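Local atomic coordinates of probable endonuclease 4 (Thermotoga maritima, PDB entry 4HNO), a protein that probably cleaves the phosphodiester bond at apurinic or apyrimidinic sites in damaged DNA, leaving a 3'-hydroxyl and a 5'-terminal sugar phosphate, and depends on bound metal ions. Residues D181-H184 against G185-G189; E244-A247 against V248-S251; E254-E257 against V258-L262; N203-E206 against S207-L211. One frame throughout, in Å; residues are numbered along the deposited sequence.

Interaction 1: residues D181-H184 against G185-G189; sequences DTCH and GFDSG. With MN (manganese (II) ion), chain E; MN (manganese (II) ion), chain C.
Asp181 and Gly185 meet through the first turn of helix 182-187, where Gly185 N donates to Asp181 O at 2.9 Å. The side chain of Asp181 serves this turn at one end and a metal at the other. Its CG stands anti to the backbone N (chi1 -176°), with CB and CG approaching the metal without binding it. Asp181 OD1 then binds the manganese of chain E at 2.0 Å. Asp181 is the N-cap, and its OD2 turns back to the helix. Asp181 OD2 takes a nearly straight bond from His184 N at 3.0 Å, met from above the carboxylate plane, and a weaker, bent one from Cys183 N. The carboxylate is thus fixed in rotation by metal and backbone together. Asp181 OD1 also lies over one face of the His184 ring, 3.3 Å above its plane and offset toward the rim. His184 NE2 binds the second manganese, of chain C, at 2.1 Å, and its ND1 bonds to Asn148 O, which would hold the ring in its turn. Toward the C-terminal end, His184 O accepts from Ser188 OG at 2.9 Å, and weakly from Ser188 N. The Asp187 carboxylate turns to Ser150 and to the backbone of Lys230 and Asp231. Gly189, with positive phi, closes the helix as the C-prime residue of a Schellman motif. Glu147, His218 and Glu263 share the first metal; Asp231 and His233 share the second. The end of strand 176-181 and the short helix after it thereby supply one ligand each to two positions of the multinuclear metal site of an endonuclease IV TIM barrel.

Interaction 2: residues E244-A247 against V248-S251; sequences EGFA and VFFS
Phe246 and Phe250 lie one helical turn apart, and their rings are nearly parallel. The planes differ by 25°, but the rings are displaced along their planes, centroids 5.6 Å apart, and share little face. What sits over the Phe250 ring is therefore the root of Phe246 rather than its ring. Phe246 CB makes a CH-pi contact from above the face, 4.1 Å from the centroid of the Phe250 ring, and lies 3.7 Å from Phe250 CZ. Phe246 O is over the same ring nearer its rim, with Phe250 CG at 3.1 Å. Phe250 CG is anti to its carbonyl carbon (chi1 -65°), which lays the ring back along the helix toward the preceding turn. Phe249 takes the other course. Its CG is anti to the backbone N, and its ring leads off from residues 244-247. Phe246 CD2 and Phe249 CD2 are 4.3 Å apart, with Phe249 CD2 near the plane of the Phe246 ring, at its edge. Under the rings the backbone keeps its regular bonds: Phe250 N to Phe246 O at 2.8 Å, and Phe249 N to Gly245 O at 3.1 Å. Farther along the chain Ser251 OG donates to Val248 O at 2.7 Å, and Ser251 N reaches the same oxygen. All three rings reach Leu219 of strand 214-222. Phe250 also packs on Val278, Ile281 and Ile282 of helix 268-284, while Ala247 reaches Ile281. This is the apolar inner face of an amphipathic outer helix, set against strand 214-222 and helix 268-284 of the TIM barrel.

Interaction 3: residues E254-E257 against V258-L262; sequences EIQE and VPWIL
Two hydrogen bonds converge on Ile255 O. Trp260 NE1 donates to Ile255 O at 2.9 Å, and Val258 N donates to Ile255 O at 3.2 Å. The donors stand on opposite faces of the carbonyl plane, each well out of it, so the oxygen is gripped from both sides. Ile255 O lies at the indole edge, 17° out of the ring plane. A chi1 of -59° places Trp260 CG anti to its own carbonyl carbon, and a chi2 of -12° sets the ring's turn. A water adds a polar link: it lies 2.7 Å from Gln256 O and 3.0 Å from Val258 O, near one face of the indole. The bonds tie helix 253-256 to strand 260-262. That strand pairs in parallel with strands 7-10 and 214-222 in the wall of the TIM barrel.

Most packing contacts use the same ring. Ile255 CG2 meets Trp260 CZ2 at 3.9 Å, the two side chains crossing at about a right angle. Gln256 runs beside the indole, pointing the same way, and its CA lies 3.7 Å from Trp260 CZ2. Gln256 NE2 bonds to Phe250 O. Separately, Val258 CG2 rests 3.6 Å from Glu254 O. Beyond the two segments Trp260 touches Ile217 and Val278.

Interaction 4: residues N203-E206 against S207-L211; sequences NEIE and SLFGL
The C-terminal end of helix 195-208 is the element here, and Ile205 O is where its last bonds gather. Phe209 N donates to Ile205 O at 2.9 Å, and Gly210 N donates to Ile205 O at 3.0 Å. Gly210 N has a second, weak bond to Glu206 O. Phe209 is the first residue to leave helical angles, and Gly210 has a positive phi (87°) that favours glycine. Glu206 holds the turned chain from the side. Its CG is anti to the backbone N, but the chain bends at chi2 (67°), bringing the carboxylate round to the loop. There Glu206 OE1 takes the N-H of Leu211, with Leu211 N at 2.9 Å, met nearly along its C-O axis. Glu206 OE1 also lies 3.7 Å from Leu211 CB. In the TIM barrel this turn leads from an outer helix toward strand 214-222.

Apolar contacts accompany these bonds. Ile205 CG2 touches Leu211 CD2 at 3.7 Å, the side chains crossing at about a right angle. Ile205 CG2 is also 4.1 Å from Phe209 CD1. The Phe209 ring has Leu208 CB over the centre of one face. On another side of the helix Glu204 and Leu208 run side by side, pointing the same way, with Glu204 CG 3.7 Å from Leu208 CD1. This aligns the aliphatic part of Glu204 with a leucine, while its OE2 bonds to Tyr190 OH. Leu208 and Glu204 both reach Leu160 of helix 160-169, and Phe209 lies against Lys164 there.

How the interactions relate
Interactions 1, 2 and 3 are mainly buried; interaction 4 is only partly so, with several exposed residues. Interaction 1 alone holds metal ligands, and its chemistry is carboxylate, imidazole and helix cap. Interaction 2 is largely aromatic and packs on interaction 1, where Thr182 CG2 lies 3.7 Å from Phe249 CE2. It also joins interaction 3: Phe250 and Trp260 stack, and Phe249 CE1 is 3.6 Å from Ile255 CD1. Interactions 1, 2 and 3 all touch strand 214-222. Interactions 3 and 4 each centre on a helix carbonyl that accepts two bonds, and they meet lightly between Glu254 and Leu211.

Interaction 1: residues D181-H184 against G185-G189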
loop_
_atom_site.group_PDB
_atom_site.type_symbol
_atom_site.label_atom_id
_atom_site.label_comp_id
_atom_site.label_asym_id
_atom_site.label_seq_id
_atom_site.Cartn_x
_atom_site.Cartn_y
_atom_site.Cartn_z
ATOM N N ASP A 181 0.065 -4.110 5.122
ATOM C CA ASP A 181 -1.044 -3.400 5.739
ATOM C C ASP A 181 -1.334 -4.052 7.098
ATOM O O ASP A 181 -1.635 -5.248 7.184
ATOM C CB ASP A 181 -2.265 -3.443 4.816
ATOM C CG ASP A 181 -3.446 -2.650 5.332
ATOM O OD1 ASP A 181 -3.989 -1.804 4.572
ATOM O OD2 ASP A 181 -3.838 -2.853 6.506
ATOM N N THR A 182 -1.186 -3.266 8.155
ATOM C CA THR A 182 -1.313 -3.803 9.502
ATOM C C THR A 182 -2.722 -4.290 9.827
ATOM O O THR A 182 -2.863 -5.216 10.624
ATOM C CB THR A 182 -0.851 -2.777 10.548
ATOM O OG1 THR A 182 -1.611 -1.584 10.471
ATOM C CG2 THR A 182 0.604 -2.421 10.378
ATOM N N CYS A 183 -3.751 -3.652 9.287
ATOM C CA CYS A 183 -5.123 -4.102 9.546
ATOM C C CYS A 183 -5.396 -5.394 8.801
ATOM O O CYS A 183 -5.894 -6.372 9.368
ATOM C CB CYS A 183 -6.133 -3.021 9.186
ATOM S SG CYS A 183 -7.846 -3.503 9.499
ATOM N N HIS A 184 -5.070 -5.416 7.508
ATOM C CA HIS A 184 -5.262 -6.635 6.747
ATOM C C HIS A 184 -4.497 -7.797 7.384
ATOM O O HIS A 184 -4.995 -8.926 7.469
ATOM C CB HIS A 184 -4.829 -6.462 5.307
ATOM C CG HIS A 184 -5.591 -5.392 4.583
ATOM N ND1 HIS A 184 -5.177 -4.880 3.375
ATOM C CD2 HIS A 184 -6.713 -4.699 4.897
ATOM C CE1 HIS A 184 -6.023 -3.941 2.974
ATOM N NE2 HIS A 184 -6.963 -3.800 3.883
ATOM N N GLY A 185 -3.275 -7.511 7.831
ATOM C CA GLY A 185 -2.471 -8.535 8.455
ATOM C C GLY A 185 -3.074 -9.006 9.774
ATOM O O GLY A 185 -3.125 -10.204 10.060
ATOM N N PHE A 186 -3.511 -8.063 10.599
ATOM C CA PHE A 186 -4.122 -8.409 11.889
ATOM C C PHE A 186 -5.370 -9.271 11.679
ATOM O O PHE A 186 -5.582 -10.273 12.376
ATOM C CB PHE A 186 -4.461 -7.128 12.641
ATOM C CG PHE A 186 -4.667 -7.295 14.119
ATOM C CD1 PHE A 186 -3.632 -7.686 14.953
ATOM C CD2 PHE A 186 -5.896 -7.013 14.688
ATOM C CE1 PHE A 186 -3.813 -7.757 16.311
ATOM C CE2 PHE A 186 -6.063 -7.092 16.053
ATOM C CZ PHE A 186 -5.021 -7.470 16.849
ATOM N N ASP A 187 -6.170 -8.905 10.681
ATOM C CA ASP A 187 -7.328 -9.697 10.285
ATOM C C ASP A 187 -6.970 -11.132 9.975
ATOM O O ASP A 187 -7.795 -12.029 10.163
ATOM C CB ASP A 187 -7.916 -9.146 8.971
ATOM C CG ASP A 187 -8.974 -8.085 9.110
ATOM O OD1 ASP A 187 -9.638 -7.954 10.159
ATOM O OD2 ASP A 187 -9.184 -7.405 8.067
ATOM N N SER A 188 -5.749 -11.342 9.486
ATOM C CA SER A 188 -5.276 -12.604 8.970
ATOM C C SER A 188 -4.348 -13.341 9.939
ATOM O O SER A 188 -3.735 -14.331 9.568
ATOM C CB SER A 188 -4.540 -12.383 7.652
ATOM O OG SER A 188 -5.360 -11.691 6.725
ATOM N N GLY A 189 -4.250 -12.853 11.175
ATOM C CA GLY A 189 -3.495 -13.546 12.195
ATOM C C GLY A 189 -2.085 -13.061 12.436
ATOM O O GLY A 189 -1.373 -13.662 13.240
HETATM MN MN MN E . -3.961 -0.923 2.722
HETATM MN MN MN C . -8.571 -2.496 3.902
HETATM O O HOH W 1 -5.228 -0.594 1.276
#

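Interaction 2: residues E244-A247 against V248-S251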
loop_
_atom_site.group_PDB
_atom_site.type_symbol
_atom_site.label_atom_id
_atom_site.label_comp_id
_atom_site.label_asym_id
_atom_site.label_seq_id
_atom_site.Cartn_x
_atom_site.Cartn_y
_atom_site.Cartn_z
ATOM N N GLU A 244 -0.929 0.160 22.809
ATOM C CA GLU A 244 0.077 -0.773 23.286
ATOM C C GLU A 244 0.620 -1.633 22.147
ATOM O O GLU A 244 1.808 -1.931 22.101
ATOM C CB GLU A 244 -0.483 -1.652 24.408
ATOM C CG GLU A 244 -0.930 -0.853 25.632
ATOM C CD GLU A 244 -1.066 -1.665 26.900
ATOM O OE1 GLU A 244 -0.921 -2.903 26.858
ATOM O OE2 GLU A 244 -1.304 -1.043 27.953
ATOM N N GLY A 245 -0.253 -2.053 21.244
ATOM C CA GLY A 245 0.181 -2.868 20.128
ATOM C C GLY A 245 1.059 -2.103 19.158
ATOM O O GLY A 245 2.098 -2.595 18.709
ATOM N N PHE A 246 0.643 -0.886 18.820
ATOM C CA PHE A 246 1.468 -0.086 17.948
ATOM C C PHE A 246 2.805 0.259 18.603
ATOM O O PHE A 246 3.820 0.308 17.916
ATOM C CB PHE A 246 0.734 1.160 17.443
ATOM C CG PHE A 246 -0.179 0.878 16.289
ATOM C CD1 PHE A 246 -1.539 1.043 16.401
ATOM C CD2 PHE A 246 0.326 0.403 15.094
ATOM C CE1 PHE A 246 -2.389 0.755 15.346
ATOM C CE2 PHE A 246 -0.521 0.103 14.039
ATOM C CZ PHE A 246 -1.875 0.280 14.171
ATOM N N ALA A 247 2.836 0.453 19.918
ATOM C CA ALA A 247 4.115 0.715 20.569
ATOM C C ALA A 247 5.084 -0.441 20.348
ATOM O O ALA A 247 6.256 -0.219 20.130
ATOM C CB ALA A 247 3.901 0.969 22.048
ATOM N N VAL A 248 4.603 -1.678 20.425
ATOM C CA VAL A 248 5.446 -2.831 20.143
ATOM C C VAL A 248 5.950 -2.793 18.693
ATOM O O VAL A 248 7.140 -2.904 18.423
ATOM C CB VAL A 248 4.682 -4.139 20.424
ATOM C CG1 VAL A 248 5.468 -5.339 19.940
ATOM C CG2 VAL A 248 4.373 -4.260 21.919
ATOM N N PHE A 249 5.039 -2.597 17.757
ATOM C CA PHE A 249 5.395 -2.570 16.333
ATOM C C PHE A 249 6.419 -1.475 16.036
ATOM O O PHE A 249 7.398 -1.722 15.343
ATOM C CB PHE A 249 4.103 -2.330 15.569
ATOM C CG PHE A 249 4.213 -2.426 14.068
ATOM C CD1 PHE A 249 4.552 -3.614 13.443
ATOM C CD2 PHE A 249 3.835 -1.352 13.278
ATOM C CE1 PHE A 249 4.556 -3.720 12.061
ATOM C CE2 PHE A 249 3.837 -1.464 11.899
ATOM C CZ PHE A 249 4.190 -2.652 11.302
ATOM N N PHE A 250 6.203 -0.287 16.586
ATOM C CA PHE A 250 7.058 0.856 16.316
ATOM C C PHE A 250 8.455 0.686 16.883
ATOM O O PHE A 250 9.380 1.389 16.476
ATOM C CB PHE A 250 6.491 2.127 16.946
ATOM C CG PHE A 250 5.169 2.601 16.385
ATOM C CD1 PHE A 250 4.697 2.206 15.150
ATOM C CD2 PHE A 250 4.413 3.488 17.136
ATOM C CE1 PHE A 250 3.491 2.702 14.685
ATOM C CE2 PHE A 250 3.217 3.970 16.676
ATOM C CZ PHE A 250 2.751 3.581 15.451
ATOM N N SER A 251 8.610 -0.204 17.856
ATOM C CA SER A 251 9.884 -0.345 18.551
ATOM C C SER A 251 10.960 -1.008 17.702
ATOM O O SER A 251 12.137 -0.924 18.036
ATOM C CB SER A 251 9.698 -1.107 19.866
ATOM O OG SER A 251 9.491 -2.489 19.657
#

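Interaction 3: residues E254-E257 against V258-L262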
loop_
_atom_site.group_PDB
_atom_site.type_symbol
_atom_site.label_atom_id
_atom_site.label_comp_id
_atom_site.label_asym_id
_atom_site.label_seq_id
_atom_site.Cartn_x
_atom_site.Cartn_y
_atom_site.Cartn_z
ATOM N N GLU A 254 13.597 -2.063 12.011
ATOM C CA GLU A 254 13.247 -2.519 10.672
ATOM C C GLU A 254 11.921 -1.896 10.216
ATOM O O GLU A 254 11.741 -1.591 9.036
ATOM C CB GLU A 254 13.131 -4.044 10.619
ATOM C CG GLU A 254 14.426 -4.787 10.886
ATOM C CD GLU A 254 14.648 -5.124 12.357
ATOM O OE1 GLU A 254 14.017 -4.510 13.249
ATOM O OE2 GLU A 254 15.469 -6.018 12.614
ATOM N N ILE A 255 11.002 -1.720 11.157
ATOM C CA ILE A 255 9.709 -1.113 10.882
ATOM C C ILE A 255 9.835 0.403 10.714
ATOM O O ILE A 255 9.269 0.993 9.798
ATOM C CB ILE A 255 8.711 -1.501 11.991
ATOM C CG1 ILE A 255 8.482 -3.028 12.008
ATOM C CG2 ILE A 255 7.403 -0.749 11.859
ATOM C CD1 ILE A 255 7.903 -3.601 10.737
ATOM N N GLN A 256 10.620 1.036 11.581
ATOM C CA GLN A 256 10.857 2.477 11.484
ATOM C C GLN A 256 11.508 2.887 10.162
ATOM O O GLN A 256 11.386 4.037 9.746
ATOM C CB GLN A 256 11.754 2.962 12.629
ATOM C CG GLN A 256 11.112 2.832 13.994
ATOM C CD GLN A 256 12.063 3.261 15.092
ATOM O OE1 GLN A 256 12.994 4.021 14.850
ATOM N NE2 GLN A 256 11.837 2.770 16.300
ATOM N N GLU A 257 12.238 1.981 9.527
ATOM C CA GLU A 257 12.915 2.316 8.288
ATOM C C GLU A 257 11.988 2.485 7.090
ATOM O O GLU A 257 12.396 3.031 6.071
ATOM C CB GLU A 257 13.992 1.275 7.985
ATOM C CG GLU A 257 15.241 1.430 8.842
ATOM C CD GLU A 257 16.008 2.725 8.580
ATOM O OE1 GLU A 257 15.410 3.817 8.681
ATOM O OE2 GLU A 257 17.214 2.651 8.275
ATOM N N VAL A 258 10.753 2.036 7.215
ATOM C CA VAL A 258 9.835 1.989 6.096
ATOM C C VAL A 258 8.772 3.071 6.268
ATOM O O VAL A 258 8.297 3.277 7.385
ATOM C CB VAL A 258 9.171 0.594 6.050
ATOM C CG1 VAL A 258 8.180 0.509 4.901
ATOM C CG2 VAL A 258 10.230 -0.487 5.924
ATOM N N PRO A 259 8.352 3.744 5.183
ATOM C CA PRO A 259 7.254 4.701 5.342
ATOM C C PRO A 259 5.957 4.086 5.872
ATOM O O PRO A 259 5.560 3.010 5.446
ATOM C CB PRO A 259 7.047 5.268 3.925
ATOM C CG PRO A 259 8.370 5.086 3.264
ATOM C CD PRO A 259 8.896 3.771 3.815
ATOM N N TRP A 260 5.328 4.804 6.794
ATOM C CA TRP A 260 4.046 4.445 7.408
ATOM C C TRP A 260 2.980 5.347 6.812
ATOM O O TRP A 260 3.018 6.561 6.997
ATOM C CB TRP A 260 4.091 4.660 8.928
ATOM C CG TRP A 260 5.147 3.882 9.631
ATOM C CD1 TRP A 260 5.900 2.863 9.135
ATOM C CD2 TRP A 260 5.593 4.090 10.987
ATOM N NE1 TRP A 260 6.781 2.427 10.092
ATOM C CE2 TRP A 260 6.611 3.166 11.235
ATOM C CE3 TRP A 260 5.227 4.982 12.001
ATOM C CZ2 TRP A 260 7.298 3.112 12.451
ATOM C CZ3 TRP A 260 5.900 4.919 13.213
ATOM C CH2 TRP A 260 6.918 3.989 13.422
ATOM N N ILE A 261 2.029 4.745 6.105
ATOM C CA ILE A 261 0.996 5.479 5.407
ATOM C C ILE A 261 -0.360 5.115 6.019
ATOM O O ILE A 261 -0.807 3.977 5.957
ATOM C CB ILE A 261 0.995 5.140 3.904
ATOM C CG1 ILE A 261 2.302 5.579 3.241
ATOM C CG2 ILE A 261 -0.229 5.733 3.220
ATOM C CD1 ILE A 261 2.555 7.068 3.245
ATOM N N LEU A 262 -1.010 6.111 6.604
ATOM C CA LEU A 262 -2.325 5.939 7.208
ATOM C C LEU A 262 -3.404 5.784 6.148
ATOM O O LEU A 262 -3.498 6.599 5.228
ATOM C CB LEU A 262 -2.657 7.169 8.041
ATOM C CG LEU A 262 -1.734 7.482 9.204
ATOM C CD1 LEU A 262 -1.903 8.931 9.599
ATOM C CD2 LEU A 262 -2.017 6.567 10.363
HETATM O O HOH W 2 9.000 5.372 9.464
#

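Interaction 4: residues N203-E206 against S207-L211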
loop_
_atom_site.group_PDB
_atom_site.type_symbol
_atom_site.label_atom_id
_atom_site.label_comp_id
_atom_site.label_asym_id
_atom_site.label_seq_id
_atom_site.Cartn_x
_atom_site.Cartn_y
_atom_site.Cartn_z
ATOM N N ASN A 203 10.809 -11.989 10.229
ATOM C CA ASN A 203 11.480 -13.183 9.747
ATOM C C ASN A 203 10.821 -13.710 8.477
ATOM O O ASN A 203 11.494 -14.157 7.552
ATOM C CB ASN A 203 11.492 -14.251 10.830
ATOM C CG ASN A 203 12.418 -13.904 11.965
ATOM O OD1 ASN A 203 13.345 -13.106 11.812
ATOM N ND2 ASN A 203 12.176 -14.495 13.118
ATOM N N GLU A 204 9.500 -13.672 8.448
ATOM C CA GLU A 204 8.760 -14.128 7.291
ATOM C C GLU A 204 9.046 -13.244 6.049
ATOM O O GLU A 204 9.299 -13.744 4.953
ATOM C CB GLU A 204 7.283 -14.169 7.676
ATOM C CG GLU A 204 6.387 -14.796 6.661
ATOM C CD GLU A 204 4.966 -15.032 7.191
ATOM O OE1 GLU A 204 4.729 -15.417 8.356
ATOM O OE2 GLU A 204 4.077 -14.809 6.386
ATOM N N ILE A 205 9.034 -11.927 6.228
ATOM C CA ILE A 205 9.380 -11.009 5.151
ATOM C C ILE A 205 10.797 -11.261 4.663
ATOM O O ILE A 205 11.041 -11.321 3.461
ATOM C CB ILE A 205 9.145 -9.550 5.595
ATOM C CG1 ILE A 205 7.639 -9.309 5.785
ATOM C CG2 ILE A 205 9.714 -8.577 4.572
ATOM C CD1 ILE A 205 7.291 -8.003 6.427
ATOM N N GLU A 206 11.742 -11.414 5.575
ATOM C CA GLU A 206 13.113 -11.637 5.180
ATOM C C GLU A 206 13.259 -12.929 4.378
ATOM O O GLU A 206 13.999 -12.968 3.389
ATOM C CB GLU A 206 14.014 -11.645 6.415
ATOM C CG GLU A 206 15.437 -12.038 6.109
ATOM C CD GLU A 206 16.222 -11.067 5.258
ATOM O OE1 GLU A 206 15.753 -9.957 4.918
ATOM O OE2 GLU A 206 17.359 -11.452 4.931
ATOM N N SER A 207 12.579 -13.987 4.814
ATOM C CA SER A 207 12.664 -15.264 4.130
ATOM C C SER A 207 11.998 -15.269 2.755
ATOM O O SER A 207 12.520 -15.816 1.788
ATOM C CB SER A 207 12.022 -16.354 4.988
ATOM O OG SER A 207 11.969 -17.566 4.260
ATOM N N LEU A 208 10.816 -14.671 2.687
ATOM C CA LEU A 208 10.013 -14.749 1.476
ATOM C C LEU A 208 10.453 -13.752 0.410
ATOM O O LEU A 208 10.348 -14.041 -0.778
ATOM C CB LEU A 208 8.540 -14.504 1.807
ATOM C CG LEU A 208 7.836 -15.541 2.669
ATOM C CD1 LEU A 208 6.442 -15.073 2.971
ATOM C CD2 LEU A 208 7.784 -16.893 1.999
ATOM N N PHE A 209 10.897 -12.572 0.834
ATOM C CA PHE A 209 11.176 -11.469 -0.099
ATOM C C PHE A 209 12.552 -10.851 0.072
ATOM O O PHE A 209 13.108 -10.307 -0.883
ATOM C CB PHE A 209 10.162 -10.329 0.077
ATOM C CG PHE A 209 8.742 -10.786 0.229
ATOM C CD1 PHE A 209 8.108 -10.696 1.461
ATOM C CD2 PHE A 209 8.032 -11.299 -0.840
ATOM C CE1 PHE A 209 6.808 -11.118 1.628
ATOM C CE2 PHE A 209 6.715 -11.740 -0.655
ATOM C CZ PHE A 209 6.117 -11.639 0.576
ATOM N N GLY A 210 13.057 -10.869 1.299
ATOM C CA GLY A 210 14.154 -10.011 1.701
ATOM C C GLY A 210 13.570 -8.690 2.174
ATOM O O GLY A 210 12.671 -8.117 1.544
ATOM N N LEU A 211 14.113 -8.157 3.264
ATOM C CA LEU A 211 13.568 -6.934 3.831
ATOM C C LEU A 211 13.645 -5.724 2.895
ATOM O O LEU A 211 12.835 -4.810 3.003
ATOM C CB LEU A 211 14.247 -6.602 5.167
ATOM C CG LEU A 211 13.589 -7.273 6.367
ATOM C CD1 LEU A 211 14.451 -7.104 7.591
ATOM C CD2 LEU A 211 12.202 -6.694 6.615
#